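Local coordinates for lactococcal prophage ps3 protein 05 (Staphylococcus epidermidis ATCC 12228, PDB 3G8W) that is probably an acetyltransferase of the GNAT superfamily, which would transfer an acetyl group from acetyl-CoA to an acceptor not yet identified, at residues K73-Y77 with V78-H82. Numbering follows the deposited sequence.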
loop_
_atom_site.group_PDB
_atom_site.type_symbol
_atom_site.label_atom_id
_atom_site.label_comp_id
_atom_site.label_asym_id
_atom_site.label_seq_id
_atom_site.Cartn_x
_atom_site.Cartn_y
_atom_site.Cartn_z
ATOM N N LYS B 73 -1.922 -6.984 -7.342
ATOM C CA LYS B 73 -1.702 -7.074 -5.902
ATOM C C LYS B 73 -2.962 -6.597 -5.212
ATOM O O LYS B 73 -3.271 -5.415 -5.199
ATOM C CB LYS B 73 -0.473 -6.249 -5.477
ATOM C CG LYS B 73 0.124 -6.627 -4.126
ATOM C CD LYS B 73 -0.600 -5.987 -2.916
ATOM C CE LYS B 73 -0.262 -6.771 -1.600
ATOM N NZ LYS B 73 -1.088 -6.412 -0.377
ATOM N N GLN B 74 -3.723 -7.539 -4.692
ATOM C CA GLN B 74 -4.926 -7.221 -3.952
ATOM C C GLN B 74 -4.522 -6.903 -2.506
ATOM O O GLN B 74 -3.546 -7.440 -2.001
ATOM C CB GLN B 74 -5.893 -8.388 -4.032
ATOM C CG GLN B 74 -7.261 -8.075 -3.536
ATOM C CD GLN B 74 -8.136 -9.298 -3.460
ATOM O OE1 GLN B 74 -7.730 -10.399 -3.839
ATOM N NE2 GLN B 74 -9.347 -9.118 -2.970
HETATM N N MSE B 75 -5.240 -6.008 -1.844
HETATM C CA MSE B 75 -4.769 -5.515 -0.560
HETATM C C MSE B 75 -5.318 -6.433 0.457
HETATM O O MSE B 75 -6.459 -6.247 0.864
HETATM C CB MSE B 75 -5.332 -4.132 -0.248
HETATM C CG MSE B 75 -5.577 -3.272 -1.426
HETATM SE SE MSE B 75 -4.266 -1.897 -1.354
HETATM C CE MSE B 75 -5.187 -0.504 -0.330
ATOM N N ASN B 76 -4.567 -7.442 0.881
ATOM C CA ASN B 76 -5.127 -8.211 1.971
ATOM C C ASN B 76 -4.749 -7.595 3.334
ATOM O O ASN B 76 -3.703 -7.865 3.922
ATOM C CB ASN B 76 -5.056 -9.732 1.768
ATOM C CG ASN B 76 -3.969 -10.393 2.554
ATOM O OD1 ASN B 76 -2.788 -10.247 2.252
ATOM N ND2 ASN B 76 -4.360 -11.147 3.563
ATOM N N TYR B 77 -5.621 -6.654 3.714
ATOM C CA TYR B 77 -5.559 -5.816 4.914
ATOM C C TYR B 77 -7.005 -5.566 5.328
ATOM O O TYR B 77 -7.887 -5.523 4.477
ATOM C CB TYR B 77 -4.911 -4.475 4.608
ATOM C CG TYR B 77 -3.494 -4.534 4.094
ATOM C CD1 TYR B 77 -2.438 -4.854 4.945
ATOM C CD2 TYR B 77 -3.203 -4.224 2.759
ATOM C CE1 TYR B 77 -1.134 -4.891 4.502
ATOM C CE2 TYR B 77 -1.877 -4.242 2.277
ATOM C CZ TYR B 77 -0.846 -4.589 3.172
ATOM O OH TYR B 77 0.466 -4.641 2.737
ATOM N N VAL B 78 -7.257 -5.444 6.628
ATOM C CA VAL B 78 -8.614 -5.252 7.140
ATOM C C VAL B 78 -9.360 -4.101 6.433
ATOM O O VAL B 78 -8.871 -2.969 6.378
ATOM C CB VAL B 78 -8.577 -5.001 8.632
ATOM C CG1 VAL B 78 -9.973 -4.694 9.153
ATOM C CG2 VAL B 78 -8.020 -6.220 9.327
ATOM N N GLY B 79 -10.525 -4.427 5.869
ATOM C CA GLY B 79 -11.384 -3.480 5.157
ATOM C C GLY B 79 -10.912 -2.990 3.801
ATOM O O GLY B 79 -11.423 -1.996 3.287
ATOM N N LYS B 80 -9.928 -3.658 3.219
ATOM C CA LYS B 80 -9.317 -3.162 1.997
ATOM C C LYS B 80 -9.292 -4.157 0.830
ATOM O O LYS B 80 -8.743 -3.859 -0.245
ATOM C CB LYS B 80 -7.948 -2.572 2.311
ATOM C CG LYS B 80 -8.134 -1.394 3.230
ATOM C CD LYS B 80 -7.015 -0.408 3.244
ATOM C CE LYS B 80 -7.526 1.004 3.585
ATOM N NZ LYS B 80 -8.131 1.029 4.958
ATOM N N CYS B 81 -9.959 -5.295 1.021
ATOM C CA CYS B 81 -9.994 -6.379 0.037
ATOM C C CYS B 81 -10.758 -6.102 -1.216
ATOM O O CYS B 81 -10.616 -6.840 -2.181
ATOM C CB CYS B 81 -10.581 -7.633 0.641
ATOM S SG CYS B 81 -9.362 -8.434 1.601
ATOM N N HIS B 82 -11.569 -5.052 -1.222
ATOM C CA HIS B 82 -12.282 -4.721 -2.437
ATOM C C HIS B 82 -11.371 -4.000 -3.433
ATOM O O HIS B 82 -11.794 -3.681 -4.519
ATOM C CB HIS B 82 -13.511 -3.897 -2.109
ATOM C CG HIS B 82 -13.179 -2.579 -1.516
ATOM N ND1 HIS B 82 -12.529 -2.461 -0.309
ATOM C CD2 HIS B 82 -13.336 -1.321 -1.985
ATOM C CE1 HIS B 82 -12.333 -1.184 -0.041
ATOM N NE2 HIS B 82 -12.810 -0.471 -1.043
#
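Q74 reaches across the neck of this loop and closes it with its side-chain amide. CG stands anti to the backbone N (chi1 -169°) and the chain runs on extended, which carries NE2 to 2.7 Å from O of C81. The bond is nearly straight, 163° at the hydrogen, and it lies in the amide plane of Q74 as well as in the carbonyl plane of C81, meeting a lone pair of that oxygen. Beyond the neck, selenomethionine M75 meets K80 at a slant. Its CB sits 4.0 Å from CB of K80, and further out its CE comes 4.0 Å from CD of K80, an aliphatic contact that leaves the ammonium group beyond it. C81 lays its SG 3.7 Å from O of M75. At the tip, Y77 to K80 form a type II turn, closed by N of K80 on O of Y77 at 3.0 Å, with G79 supplying the positive phi. The hairpin joins antiparallel strands 65-74 and 83-91 and projects onto the second subunit. N of V78 bonds to a sulfonic-acid buffer molecule, probably from the crystallisation liquor, and N of K80 weakly to such a molecule. The Q74 amide bond and the turn bond thus hold the loop closed, while Y77 OH bonds to NZ of K73 of the second subunit and K80 NZ to OG of S148 of that subunit.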